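Local coordinates for protein fructose-bisphosphate aldolase class I (Thermoproteus tenax, PDB 1W8S) that belongs to the class I aldolases of the DeoC/LacD family, TIM-barrel enzymes, and here holds 1,6-di-O-phosphono-beta-D-fructofuranose in its pocket, at residues P43-I46 and L47-A50; T84-G88 and E89-V93; S117-E120 and W121-F124; A246-E249 and L250-G254. The protein carries 2 engineered substitutions. All blocks are in the same frame, centred on the assembly; numbering follows the deposited sequence.

Contact 1 of 4, residues P43-I46 and L47-A50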
ATOM      1  N   PRO E  43     -23.196 -14.733 -23.194  1.00 12.64           N
ATOM      2  CA  PRO E  43     -22.465 -13.711 -23.936  1.00 12.62           C
ATOM      3  C   PRO E  43     -22.550 -13.887 -25.458  1.00 13.41           C
ATOM      4  O   PRO E  43     -22.485 -12.881 -26.175  1.00 13.21           O
ATOM      5  CB  PRO E  43     -21.021 -13.839 -23.408  1.00 13.51           C
ATOM      6  CG  PRO E  43     -21.136 -14.474 -22.124  1.00 12.32           C
ATOM      7  CD  PRO E  43     -22.281 -15.505 -22.329  1.00 12.42           C
ATOM      8  N   GLU E  44     -22.731 -15.116 -25.954  1.00 13.77           N
ATOM      9  CA  GLU E  44     -22.922 -15.326 -27.388  1.00 14.65           C
ATOM     10  C   GLU E  44     -24.172 -14.613 -27.897  1.00 14.11           C
ATOM     11  O   GLU E  44     -24.165 -14.046 -28.977  1.00 14.91           O
ATOM     12  CB  GLU E  44     -22.988 -16.820 -27.745  1.00 15.78           C
ATOM     13  CG  GLU E  44     -21.732 -17.611 -27.376  1.00 18.91           C
ATOM     14  CD  GLU E  44     -21.748 -19.076 -27.848  1.00 23.88           C
ATOM     15  OE1 GLU E  44     -20.701 -19.735 -27.706  1.00 30.23           O
ATOM     16  OE2 GLU E  44     -22.791 -19.585 -28.323  1.00 27.67           O
ATOM     17  N   TYR E  45     -25.244 -14.644 -27.112  1.00 13.21           N
ATOM     18  CA  TYR E  45     -26.478 -13.935 -27.436  1.00 12.55           C
ATOM     19  C   TYR E  45     -26.233 -12.429 -27.496  1.00 12.31           C
ATOM     20  O   TYR E  45     -26.708 -11.759 -28.387  1.00 10.42           O
ATOM     21  CB  TYR E  45     -27.539 -14.262 -26.385  1.00 12.93           C
ATOM     22  CG  TYR E  45     -28.744 -13.379 -26.398  1.00 13.00           C
ATOM     23  CD1 TYR E  45     -29.809 -13.619 -27.281  1.00 14.17           C
ATOM     24  CD2 TYR E  45     -28.840 -12.320 -25.528  1.00 11.89           C
ATOM     25  CE1 TYR E  45     -30.924 -12.800 -27.268  1.00 14.23           C
ATOM     26  CE2 TYR E  45     -29.933 -11.502 -25.513  1.00 12.31           C
ATOM     27  CZ  TYR E  45     -30.970 -11.729 -26.383  1.00 15.60           C
ATOM     28  OH  TYR E  45     -32.058 -10.888 -26.315  1.00 17.26           O
ATOM     29  N   ILE E  46     -25.478 -11.914 -26.534  1.00 11.15           N
ATOM     30  CA  ILE E  46     -25.123 -10.491 -26.500  1.00 11.30           C
ATOM     31  C   ILE E  46     -24.343 -10.030 -27.756  1.00 11.88           C
ATOM     32  O   ILE E  46     -24.598  -8.949 -28.298  1.00 10.44           O
ATOM     33  CB  ILE E  46     -24.321 -10.177 -25.237  1.00 11.59           C
ATOM     34  CG1 ILE E  46     -25.160 -10.458 -23.980  1.00 12.15           C
ATOM     35  CG2 ILE E  46     -23.823  -8.732 -25.244  1.00 10.91           C
ATOM     36  CD1 ILE E  46     -26.402  -9.605 -23.843  1.00 13.91           C
ATOM     37  N   LEU E  47     -23.401 -10.846 -28.207  1.00 12.69           N
ATOM     38  CA  LEU E  47     -22.670 -10.539 -29.440  1.00 14.22           C
ATOM     39  C   LEU E  47     -23.565 -10.547 -30.675  1.00 14.71           C
ATOM     40  O   LEU E  47     -23.447  -9.681 -31.542  1.00 14.77           O
ATOM     41  CB  LEU E  47     -21.513 -11.529 -29.637  1.00 14.46           C
ATOM     42  CG  LEU E  47     -20.312 -11.310 -28.729  1.00 14.81           C
ATOM     43  CD1 LEU E  47     -19.439 -12.524 -28.755  1.00 15.59           C
ATOM     44  CD2 LEU E  47     -19.495 -10.084 -29.149  1.00 14.77           C
ATOM     45  N   ARG E  48     -24.455 -11.530 -30.765  1.00 16.16           N
ATOM     46  CA  ARG E  48     -25.358 -11.640 -31.909  1.00 16.41           C
ATOM     47  C   ARG E  48     -26.295 -10.446 -31.940  1.00 15.96           C
ATOM     48  O   ARG E  48     -26.592  -9.899 -32.998  1.00 15.75           O
ATOM     49  CB  ARG E  48     -26.191 -12.922 -31.827  1.00 17.82           C
ATOM     50  CG  ARG E  48     -25.470 -14.206 -32.244  1.00 20.67           C
ATOM     51  CD  ARG E  48     -26.433 -15.353 -32.616  1.00 24.61           C
ATOM     52  NE  ARG E  48     -27.441 -15.575 -31.567  1.00 28.41           N
ATOM     53  CZ  ARG E  48     -27.262 -16.314 -30.467  1.00 30.04           C
ATOM     54  NH1 ARG E  48     -26.110 -16.943 -30.231  1.00 32.65           N
ATOM     55  NH2 ARG E  48     -28.247 -16.421 -29.583  1.00 31.59           N
ATOM     56  N   LEU E  49     -26.770 -10.061 -30.764  1.00 14.88           N
ATOM     57  CA  LEU E  49     -27.617  -8.892 -30.591  1.00 14.85           C
ATOM     58  C   LEU E  49     -26.932  -7.596 -31.055  1.00 14.26           C
ATOM     59  O   LEU E  49     -27.513  -6.833 -31.811  1.00 13.03           O
ATOM     60  CB  LEU E  49     -28.011  -8.805 -29.120  1.00 15.47           C
ATOM     61  CG  LEU E  49     -29.066  -7.789 -28.718  1.00 17.10           C
ATOM     62  CD1 LEU E  49     -30.388  -8.005 -29.490  1.00 19.17           C
ATOM     63  CD2 LEU E  49     -29.299  -7.870 -27.207  1.00 17.33           C
ATOM     64  N   ALA E  50     -25.696  -7.353 -30.616  1.00 13.53           N
ATOM     65  CA  ALA E  50     -24.954  -6.157 -31.041  1.00 14.27           C
ATOM     66  C   ALA E  50     -24.728  -6.124 -32.541  1.00 14.79           C
ATOM     67  O   ALA E  50     -24.875  -5.101 -33.154  1.00 15.13           O
ATOM     68  CB  ALA E  50     -23.601  -6.036 -30.296  1.00 13.90           C
TER
HETATM   69  O   HOH W   1     -25.643 -19.285 -27.809  1.00 36.30           O

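Contact 2 of 4, residues T84-G88 and E89-V93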
ATOM      1  N   THR E  84     -21.943  -5.225  -6.099  1.00 12.19           N
ATOM      2  CA  THR E  84     -22.895  -4.554  -5.206  1.00 12.45           C
ATOM      3  C   THR E  84     -22.930  -5.168  -3.837  1.00 11.64           C
ATOM      4  O   THR E  84     -23.562  -4.614  -2.947  1.00 12.55           O
ATOM      5  CB  THR E  84     -24.329  -4.577  -5.763  1.00 14.01           C
ATOM      6  OG1 THR E  84     -24.649  -5.924  -6.094  1.00 14.46           O
ATOM      7  CG2 THR E  84     -24.434  -3.828  -7.017  1.00 15.98           C
ATOM      8  N   LEU E  85     -22.327  -6.358  -3.651  1.00 11.03           N
ATOM      9  CA  LEU E  85     -22.242  -6.957  -2.324  1.00 10.86           C
ATOM     10  C   LEU E  85     -21.353  -6.145  -1.385  1.00 10.65           C
ATOM     11  O   LEU E  85     -21.517  -6.205  -0.168  1.00 10.28           O
ATOM     12  CB  LEU E  85     -21.705  -8.396  -2.430  1.00 11.07           C
ATOM     13  CG  LEU E  85     -22.582  -9.350  -3.239  1.00 12.22           C
ATOM     14  CD1 LEU E  85     -21.877 -10.694  -3.471  1.00 14.07           C
ATOM     15  CD2 LEU E  85     -23.895  -9.588  -2.558  1.00 12.25           C
ATOM     16  N   TYR E  86     -20.417  -5.406  -1.976  1.00 11.52           N
ATOM     17  CA  TYR E  86     -19.464  -4.599  -1.247  1.00 11.78           C
ATOM     18  C   TYR E  86     -20.180  -3.436  -0.546  1.00 13.58           C
ATOM     19  O   TYR E  86     -21.043  -2.791  -1.140  1.00 13.87           O
ATOM     20  CB  TYR E  86     -18.407  -4.107  -2.240  1.00 11.61           C
ATOM     21  CG  TYR E  86     -17.423  -3.105  -1.736  1.00 12.40           C
ATOM     22  CD1 TYR E  86     -16.366  -3.494  -0.932  1.00 13.79           C
ATOM     23  CD2 TYR E  86     -17.554  -1.746  -2.047  1.00 15.95           C
ATOM     24  CE1 TYR E  86     -15.451  -2.582  -0.439  1.00 12.62           C
ATOM     25  CE2 TYR E  86     -16.632  -0.811  -1.561  1.00 13.19           C
ATOM     26  CZ  TYR E  86     -15.573  -1.237  -0.777  1.00 16.49           C
ATOM     27  OH  TYR E  86     -14.670  -0.320  -0.287  1.00 14.47           O
ATOM     28  N   ASN E  87     -19.818  -3.196   0.709  1.00 13.84           N
ATOM     29  CA  ASN E  87     -20.368  -2.139   1.525  1.00 15.41           C
ATOM     30  C   ASN E  87     -19.420  -0.975   1.825  1.00 17.07           C
ATOM     31  O   ASN E  87     -19.827  -0.021   2.482  1.00 18.97           O
ATOM     32  CB  ASN E  87     -20.787  -2.719   2.874  1.00 15.73           C
ATOM     33  CG  ASN E  87     -22.203  -3.165   2.887  1.00 16.67           C
ATOM     34  OD1 ASN E  87     -22.988  -2.788   2.009  1.00 17.73           O
ATOM     35  ND2 ASN E  87     -22.548  -3.977   3.880  1.00 15.06           N
ATOM     36  N   GLY E  88     -18.161  -1.043   1.446  1.00 17.32           N
ATOM     37  CA  GLY E  88     -17.264   0.075   1.772  1.00 18.41           C
ATOM     38  C   GLY E  88     -17.424   1.374   0.974  1.00 18.79           C
ATOM     39  O   GLY E  88     -18.378   1.588   0.200  1.00 17.77           O
ATOM     40  N   GLU E  89     -16.451   2.265   1.162  1.00 18.47           N
ATOM     41  CA  GLU E  89     -16.374   3.461   0.322  1.00 18.71           C
ATOM     42  C   GLU E  89     -16.115   2.917  -1.085  1.00 16.11           C
ATOM     43  O   GLU E  89     -15.297   2.006  -1.262  1.00 15.13           O
ATOM     44  CB  GLU E  89     -15.307   4.464   0.833  1.00 19.42           C
ATOM     45  CG  GLU E  89     -15.839   5.576   1.810  1.00 23.48           C
ATOM     46  CD  GLU E  89     -16.950   6.501   1.271  1.00 27.97           C
ATOM     47  OE1 GLU E  89     -16.741   7.220   0.306  1.00 28.58           O
ATOM     48  OE2 GLU E  89     -18.080   6.589   1.848  1.00 33.64           O
ATOM     49  N   PRO E  90     -16.853   3.407  -2.086  1.00 15.56           N
ATOM     50  CA  PRO E  90     -16.828   2.805  -3.423  1.00 15.05           C
ATOM     51  C   PRO E  90     -15.452   2.762  -4.018  1.00 14.48           C
ATOM     52  O   PRO E  90     -14.782   3.770  -4.063  1.00 12.90           O
ATOM     53  CB  PRO E  90     -17.723   3.732  -4.258  1.00 15.33           C
ATOM     54  CG  PRO E  90     -18.587   4.392  -3.277  1.00 16.38           C
ATOM     55  CD  PRO E  90     -17.816   4.514  -2.033  1.00 16.90           C
ATOM     56  N   VAL E  91     -15.065   1.594  -4.499  1.00 13.24           N
ATOM     57  CA  VAL E  91     -13.759   1.424  -5.093  1.00 13.25           C
ATOM     58  C   VAL E  91     -13.824   0.284  -6.089  1.00 12.64           C
ATOM     59  O   VAL E  91     -14.485  -0.718  -5.857  1.00 12.33           O
ATOM     60  CB  VAL E  91     -12.699   1.194  -4.002  1.00 14.09           C
ATOM     61  CG1 VAL E  91     -12.866  -0.149  -3.369  1.00 14.51           C
ATOM     62  CG2 VAL E  91     -11.287   1.376  -4.559  1.00 16.94           C
ATOM     63  N   SER E  92     -13.163   0.462  -7.216  1.00 11.84           N
ATOM     64  CA  SER E  92     -13.143  -0.542  -8.287  1.00 11.76           C
ATOM     65  C   SER E  92     -11.703  -0.586  -8.833  1.00 12.78           C
ATOM     66  O   SER E  92     -11.231   0.424  -9.350  1.00 13.23           O
ATOM     67  CB  SER E  92     -14.109  -0.141  -9.384  1.00 11.26           C
ATOM     68  OG  SER E  92     -14.232  -1.164 -10.387  1.00 12.98           O
ATOM     69  N   VAL E  93     -11.000  -1.705  -8.636  1.00 12.41           N
ATOM     70  CA  VAL E  93      -9.605  -1.809  -9.070  1.00 12.82           C
ATOM     71  C   VAL E  93      -9.466  -2.671 -10.324  1.00 13.09           C
ATOM     72  O   VAL E  93     -10.301  -3.519 -10.614  1.00 12.94           O
ATOM     73  CB  VAL E  93      -8.689  -2.377  -7.974  1.00 12.98           C
ATOM     74  CG1 VAL E  93      -8.713  -1.531  -6.749  1.00 14.29           C
ATOM     75  CG2 VAL E  93      -9.061  -3.769  -7.642  1.00 15.05           C
TER

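Contact 3 of 4, residues S117-E120 and W121-F124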
ATOM      1  N   SER E 117     -15.511   9.403  -3.552  1.00 12.82           N
ATOM      2  CA  SER E 117     -15.320   8.250  -2.684  1.00 11.67           C
ATOM      3  C   SER E 117     -14.143   8.488  -1.737  1.00 12.15           C
ATOM      4  O   SER E 117     -13.177   9.164  -2.095  1.00 12.24           O
ATOM      5  CB  SER E 117     -15.068   6.983  -3.490  1.00 11.96           C
ATOM      6  OG  SER E 117     -14.775   5.918  -2.628  1.00 11.35           O
ATOM      7  N   GLY E 118     -14.226   7.939  -0.529  1.00 12.43           N
ATOM      8  CA  GLY E 118     -13.083   7.851   0.375  1.00 12.78           C
ATOM      9  C   GLY E 118     -11.869   7.237  -0.315  1.00 13.46           C
ATOM     10  O   GLY E 118     -10.713   7.486   0.081  1.00 15.53           O
ATOM     11  N   PHE E 119     -12.112   6.420  -1.334  1.00 12.21           N
ATOM     12  CA  PHE E 119     -11.038   5.797  -2.115  1.00 13.44           C
ATOM     13  C   PHE E 119     -10.804   6.480  -3.461  1.00 11.84           C
ATOM     14  O   PHE E 119     -10.205   5.872  -4.365  1.00 12.00           O
ATOM     15  CB  PHE E 119     -11.388   4.344  -2.380  1.00 14.56           C
ATOM     16  CG  PHE E 119     -11.029   3.402  -1.258  1.00 17.66           C
ATOM     17  CD1 PHE E 119     -12.012   2.616  -0.664  1.00 22.99           C
ATOM     18  CD2 PHE E 119      -9.692   3.234  -0.848  1.00 23.09           C
ATOM     19  CE1 PHE E 119     -11.685   1.684   0.343  1.00 24.57           C
ATOM     20  CE2 PHE E 119      -9.346   2.303   0.151  1.00 26.72           C
ATOM     21  CZ  PHE E 119     -10.346   1.519   0.750  1.00 26.65           C
ATOM     22  N   GLU E 120     -11.265   7.724  -3.612  1.00 11.41           N
ATOM     23  CA  GLU E 120     -11.081   8.501  -4.830  1.00 12.78           C
ATOM     24  C   GLU E 120      -9.628   8.366  -5.310  1.00 11.99           C
ATOM     25  O   GLU E 120      -9.383   8.041  -6.480  1.00 14.15           O
ATOM     26  CB  GLU E 120     -11.394   9.994  -4.542  1.00 14.17           C
ATOM     27  CG  GLU E 120     -11.006  10.960  -5.586  1.00 17.30           C
ATOM     28  CD  GLU E 120     -11.552  12.363  -5.268  1.00 15.92           C
ATOM     29  OE1 GLU E 120     -12.776  12.569  -5.433  1.00 11.20           O
ATOM     30  OE2 GLU E 120     -10.738  13.212  -4.823  1.00 14.25           O
ATOM     31  N   TRP E 121      -8.721   8.593  -4.382  1.00 12.68           N
ATOM     32  CA  TRP E 121      -7.255   8.574  -4.573  1.00 13.04           C
ATOM     33  C   TRP E 121      -6.743   7.251  -5.154  1.00 14.01           C
ATOM     34  O   TRP E 121      -5.823   7.243  -6.004  1.00 12.99           O
ATOM     35  CB  TRP E 121      -6.556   8.918  -3.270  1.00 12.97           C
ATOM     36  CG  TRP E 121      -6.753   7.945  -2.124  1.00 15.70           C
ATOM     37  CD1 TRP E 121      -7.682   8.021  -1.119  1.00 18.40           C
ATOM     38  CD2 TRP E 121      -6.024   6.733  -1.883  1.00 18.14           C
ATOM     39  NE1 TRP E 121      -7.553   6.954  -0.263  1.00 17.43           N
ATOM     40  CE2 TRP E 121      -6.563   6.136  -0.714  1.00 19.39           C
ATOM     41  CE3 TRP E 121      -4.962   6.098  -2.522  1.00 19.02           C
ATOM     42  CZ2 TRP E 121      -6.082   4.936  -0.190  1.00 22.11           C
ATOM     43  CZ3 TRP E 121      -4.484   4.906  -1.999  1.00 22.08           C
ATOM     44  CH2 TRP E 121      -5.048   4.337  -0.852  1.00 22.61           C
ATOM     45  N   LYS E 122      -7.335   6.140  -4.722  1.00 13.61           N
ATOM     46  CA  LYS E 122      -6.890   4.829  -5.191  1.00 13.82           C
ATOM     47  C   LYS E 122      -7.170   4.628  -6.686  1.00 13.80           C
ATOM     48  O   LYS E 122      -6.308   4.151  -7.428  1.00 13.13           O
ATOM     49  CB  LYS E 122      -7.487   3.703  -4.317  1.00 15.69           C
ATOM     50  CG  LYS E 122      -7.043   2.249  -4.727  1.00 18.71           C
ATOM     51  CD  LYS E 122      -7.364   1.189  -3.620  1.00 25.74           C
ATOM     52  CE  LYS E 122      -6.062   0.466  -3.140  1.00 30.58           C
ATOM     53  NZ  LYS E 122      -5.377  -0.238  -4.286  1.00 33.97           N
ATOM     54  N   MET E 123      -8.356   5.061  -7.143  1.00 12.57           N
ATOM     55  CA  MET E 123      -8.723   4.975  -8.530  1.00 13.10           C
ATOM     56  C   MET E 123      -7.982   6.000  -9.388  1.00 12.62           C
ATOM     57  O   MET E 123      -7.533   5.647 -10.445  1.00 13.08           O
ATOM     58  CB  MET E 123     -10.242   5.044  -8.718  1.00 12.88           C
ATOM     59  CG  MET E 123     -10.939   3.806  -8.148  1.00 13.25           C
ATOM     60  SD  MET E 123     -12.709   4.070  -7.896  1.00 18.99           S
ATOM     61  CE  MET E 123     -12.723   5.095  -6.444  1.00 13.54           C
ATOM     62  N   PHE E 124      -7.778   7.232  -8.904  1.00 12.76           N
ATOM     63  CA  PHE E 124      -6.992   8.209  -9.661  1.00 11.95           C
ATOM     64  C   PHE E 124      -5.539   7.713  -9.823  1.00 12.23           C
ATOM     65  O   PHE E 124      -4.957   7.800 -10.903  1.00 12.32           O
ATOM     66  CB  PHE E 124      -6.998   9.574  -8.973  1.00 12.84           C
ATOM     67  CG  PHE E 124      -8.346  10.290  -8.993  1.00 13.58           C
ATOM     68  CD1 PHE E 124      -9.475   9.756  -9.612  1.00 15.34           C
ATOM     69  CD2 PHE E 124      -8.455  11.532  -8.400  1.00 15.96           C
ATOM     70  CE1 PHE E 124     -10.691  10.447  -9.599  1.00 15.37           C
ATOM     71  CE2 PHE E 124      -9.646  12.229  -8.415  1.00 17.54           C
ATOM     72  CZ  PHE E 124     -10.770  11.676  -9.005  1.00 16.68           C
TER

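Contact 4 of 4, residues A246-E249 and L250-G254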
ATOM      1  N   ALA E 246     -34.775  -0.048 -33.015  1.00 14.78           N
ATOM      2  CA  ALA E 246     -35.422   1.259 -32.848  1.00 14.20           C
ATOM      3  C   ALA E 246     -34.432   2.309 -32.324  1.00 13.20           C
ATOM      4  O   ALA E 246     -34.443   3.444 -32.757  1.00 11.83           O
ATOM      5  CB  ALA E 246     -36.627   1.154 -31.924  1.00 14.54           C
ATOM      6  N   LEU E 247     -33.561   1.912 -31.402  1.00 12.77           N
ATOM      7  CA  LEU E 247     -32.533   2.804 -30.871  1.00 13.24           C
ATOM      8  C   LEU E 247     -31.515   3.171 -31.927  1.00 13.23           C
ATOM      9  O   LEU E 247     -31.077   4.303 -31.975  1.00 13.73           O
ATOM     10  CB  LEU E 247     -31.803   2.141 -29.695  1.00 12.92           C
ATOM     11  CG  LEU E 247     -32.583   2.107 -28.389  1.00 14.77           C
ATOM     12  CD1 LEU E 247     -31.955   1.120 -27.395  1.00 16.12           C
ATOM     13  CD2 LEU E 247     -32.643   3.485 -27.785  1.00 14.85           C
ATOM     14  N   ALA E 248     -31.154   2.212 -32.779  1.00 13.62           N
ATOM     15  CA  ALA E 248     -30.237   2.462 -33.878  1.00 14.35           C
ATOM     16  C   ALA E 248     -30.802   3.548 -34.827  1.00 15.30           C
ATOM     17  O   ALA E 248     -30.077   4.479 -35.197  1.00 15.35           O
ATOM     18  CB  ALA E 248     -29.956   1.153 -34.654  1.00 15.05           C
ATOM     19  N   GLU E 249     -32.089   3.457 -35.182  1.00 15.51           N
ATOM     20  CA  GLU E 249     -32.673   4.461 -36.065  1.00 15.73           C
ATOM     21  C   GLU E 249     -32.744   5.841 -35.402  1.00 15.60           C
ATOM     22  O   GLU E 249     -32.542   6.854 -36.070  1.00 15.63           O
ATOM     23  CB  GLU E 249     -34.056   4.104 -36.547  1.00 16.17           C
ATOM     24  CG  GLU E 249     -34.615   5.288 -37.361  1.00 18.55           C
ATOM     25  CD  GLU E 249     -35.620   4.928 -38.397  1.00 20.26           C
ATOM     26  OE1 GLU E 249     -36.289   3.878 -38.220  1.00 19.73           O
ATOM     27  OE2 GLU E 249     -35.737   5.731 -39.376  1.00 21.90           O
ATOM     28  N   LEU E 250     -33.050   5.889 -34.107  1.00 14.69           N
ATOM     29  CA  LEU E 250     -33.077   7.165 -33.405  1.00 14.47           C
ATOM     30  C   LEU E 250     -31.689   7.787 -33.345  1.00 14.07           C
ATOM     31  O   LEU E 250     -31.538   8.980 -33.582  1.00 13.96           O
ATOM     32  CB  LEU E 250     -33.631   7.008 -31.988  1.00 14.48           C
ATOM     33  CG  LEU E 250     -33.648   8.299 -31.171  1.00 15.57           C
ATOM     34  CD1 LEU E 250     -34.662   9.297 -31.706  1.00 18.01           C
ATOM     35  CD2 LEU E 250     -33.957   7.975 -29.719  1.00 16.75           C
ATOM     36  N   VAL E 251     -30.679   6.979 -33.037  1.00 13.50           N
ATOM     37  CA  VAL E 251     -29.339   7.504 -32.771  1.00 14.22           C
ATOM     38  C   VAL E 251     -28.602   7.775 -34.079  1.00 14.23           C
ATOM     39  O   VAL E 251     -28.031   8.851 -34.254  1.00 14.34           O
ATOM     40  CB  VAL E 251     -28.522   6.552 -31.829  1.00 13.96           C
ATOM     41  CG1 VAL E 251     -27.030   6.955 -31.728  1.00 14.17           C
ATOM     42  CG2 VAL E 251     -29.133   6.522 -30.444  1.00 14.32           C
ATOM     43  N   TYR E 252     -28.624   6.817 -35.000  1.00 13.90           N
ATOM     44  CA  TYR E 252     -27.890   6.972 -36.266  1.00 14.05           C
ATOM     45  C   TYR E 252     -28.701   7.769 -37.294  1.00 14.69           C
ATOM     46  O   TYR E 252     -28.139   8.414 -38.180  1.00 14.86           O
ATOM     47  CB  TYR E 252     -27.555   5.612 -36.869  1.00 14.17           C
ATOM     48  CG  TYR E 252     -26.796   4.693 -35.911  1.00 11.55           C
ATOM     49  CD1 TYR E 252     -25.692   5.140 -35.191  1.00 13.99           C
ATOM     50  CD2 TYR E 252     -27.174   3.358 -35.769  1.00 12.70           C
ATOM     51  CE1 TYR E 252     -25.028   4.312 -34.332  1.00 11.22           C
ATOM     52  CE2 TYR E 252     -26.505   2.513 -34.925  1.00 13.37           C
ATOM     53  CZ  TYR E 252     -25.439   2.993 -34.200  1.00 12.15           C
ATOM     54  OH  TYR E 252     -24.792   2.132 -33.353  1.00 12.86           O
ATOM     55  N   GLY E 253     -30.015   7.712 -37.176  1.00 14.90           N
ATOM     56  CA  GLY E 253     -30.893   8.376 -38.133  1.00 16.45           C
ATOM     57  C   GLY E 253     -31.074   9.853 -37.878  1.00 17.42           C
ATOM     58  O   GLY E 253     -31.309  10.617 -38.805  1.00 17.95           O
ATOM     59  N   GLY E 254     -30.978  10.258 -36.619  1.00 19.27           N
ATOM     60  CA  GLY E 254     -31.131  11.659 -36.264  1.00 20.31           C
ATOM     61  C   GLY E 254     -32.588  12.086 -36.230  1.00 20.84           C
ATOM     62  O   GLY E 254     -32.914  13.198 -36.668  1.00 22.51           O
TER

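Contact 1 of 4, residues P43-I46 and L47-A50
Four backbone bonds tie Pro-43 through Ile-46 to Leu-47 through Ala-50, each carbonyl taking the amide four residues on. Leu-49 N to Tyr-45 O is 2.9 Å. Arg-48 N to Glu-44 O is 3.1 Å. All four are nearly straight, so this turn's carbonyls are satisfied within the helix. Ahead of it, Asp-42 OD1 accepts from Glu-44 N, and the Tyr-45 hydroxyl is bonded to Asn-37 ND2. The charged ends of Glu-44 and Arg-48 are linked only through a water, Glu-44 OE2 and Arg-48 NH1 being 4.7 Å apart. The water donates to Glu-44 OE2 at 2.9 Å and accepts a weak bond from Arg-48 NH1 at 3.4 Å. The arginine chain bends at chi3 (-51°), folding the guanidinium back so that one face lies over Tyr-45 CA. Arg-48 NH2 also reaches the edge of the Tyr-45 ring, 3.9 Å from its CD1, with the two planes 73° apart. Further along, Leu-49 runs beside Tyr-45 in the same direction, Leu-49 CD2 lying 4.1 Å from Tyr-45 CE2. Both lean on Ala-240 of helix 240-253. This is regular alpha-helical i to i+4 bonding on an outer helix of the TIM barrel, with Leu-47 and Ala-50 turned to strand 57-60.

Contact 2 of 4, residues T84-G88 and E89-V93
The ring of Tyr-86 sits inside the bend between Tyr-86 and Val-91. One face carries the backbone N of Gly-88, 3.3 Å above the plane and over the ring centre. At the edge, near the ring plane, come the Glu-89 carbonyl and Pro-90 CA, the latter 4.1 Å from Tyr-86 CE2. Val-91 approaches obliquely, its CG1 3.9 Å from Tyr-86 CZ. The side chain extends with CG opposite the backbone N (chi1 172°), which carries the hydroxyl across the bend to the far limb. There Tyr-86 OH donates to Glu-89 O at 2.6 Å, a short bond whose donor is tilted 29° from the carbonyl plane. This side-chain to backbone bond spans Tyr-86 to Glu-89, and between them the Asn-87 to Gly-88 peptide passes over the ring with its nitrogen. The carboxylate of Glu-89 turns elsewhere, to Gly-118. Phe-119 packs on both Tyr-86 and Val-91. In the bend itself, Asn-87 OD1 is bonded to Lys-151 NZ of a second subunit, so the loop also serves the subunit interface. A tyrosine hydroxyl thus closes the bend within the irregular loop between the antiparallel strands 75-81 and 93-94 of this TIM-barrel aldolase.

Contact 3 of 4, residues S117-E120 and W121-F124
Phe-124 N donates to Glu-120 O at 3.0 Å, a straight bond (166°) lying in the carbonyl plane and the one hydrogen bond across the contact that is not weak. Phe-119, at the N-cap position, offers its carbonyl O to two amides, both weakly: Lys-122 N at 2.9 Å with a bent angle of 130°, and Met-123 N at 3.4 Å. Before the helix, Ser-117 OG accepts from Phe-119 N at 3.0 Å in an ST turn, and its other partner is Pro-90. Glu-120 OE1 is hydrogen-bonded to Gly-116 N of its own chain and to Thr-83 OG1 of a third subunit. On the way, Glu-120 CG lies over one face of the Phe-124 ring, 3.7 Å from the centroid, a CH-pi contact; the carboxylate lies nearly parallel to the ring. Trp-121 has CG wedged between its backbone N and carbonyl carbon (chi1 64°), which turns the indole back alongside Phe-119. Trp-121 CZ2 then meets the edge of the Phe-119 ring, 4.0 Å from Phe-119 CD2. The Met-123 chain bends at chi3, bringing its CE to 3.4 Å from Phe-119 O. A type I turn from Ser-117 to Glu-120, with the ST turn inside it, leads into the N-terminus of helix 120-137 at the interface between neighbouring subunits.

Contact 4 of 4, residues A246-E249 and L250-G254
The last turns of helix 240-253, at the C-terminal end of the modelled chain, bring Tyr-252 back against Ala-248. Tyr-252 N donates to Ala-248 O at 2.8 Å, and the ring returns along the same side of the helix. With CG opposite the carbonyl carbon (chi1 -55°), Tyr-252 CE2 comes to 3.7 Å from Ala-248 CB, and the small methyl lets the ring lie close. That ring approaches Ala-248 O obliquely, Tyr-252 CD2 being 3.2 Å away. Its hydroxyl is held by Asp-56 OD2, and Arg-15 makes a cation-pi contact with the ring, so the tyrosine ties the helix end to residues shortly before strands 18-22 and 57-60. Val-251 N bonds Leu-247 O at 2.9 Å; Val-251 CG2 sits against Leu-247 O too, at 3.3 Å. Leu-250 N closes the turn before, on Ala-246 O at 3.1 Å. The helical bonding weakens at its end, where Gly-253 N reaches Glu-249 O at 2.9 Å but with an angle of only 126°. Leu-247, Leu-250 and Val-251 pack on helix 210-222, and Val-251 and Tyr-252 also touch Ile-19 of strand 18-22. Weakening backbone bonds of this kind mark the C-terminal end of an outer helix of the TIM barrel.

Contacts 2 and 3 touch, their centres about 11 Å apart: Ser-117 OG lies 2.6 Å from Pro-90 O, and Gly-118 N lies 2.7 Å from Glu-89 OE1, both probable hydrogen bonds, so the 84-93 loop is fastened to the turn that starts helix 120-137. Contacts 1 and 4 are neighbours without touching, with centres about 19 Å apart and nearest atoms about 7 Å apart; Leu-49 of contact 1 meets helix 240-253 at its other end. Contacts 1 and 3 lie on opposite sides of the chain's centre, about 34 Å between their centres. Bound 1,6-di-O-phosphono-beta-D-fructofuranose is about 9 Å from the Leu-247 side chain and about 10 Å from those of Ile-46 and Pro-90.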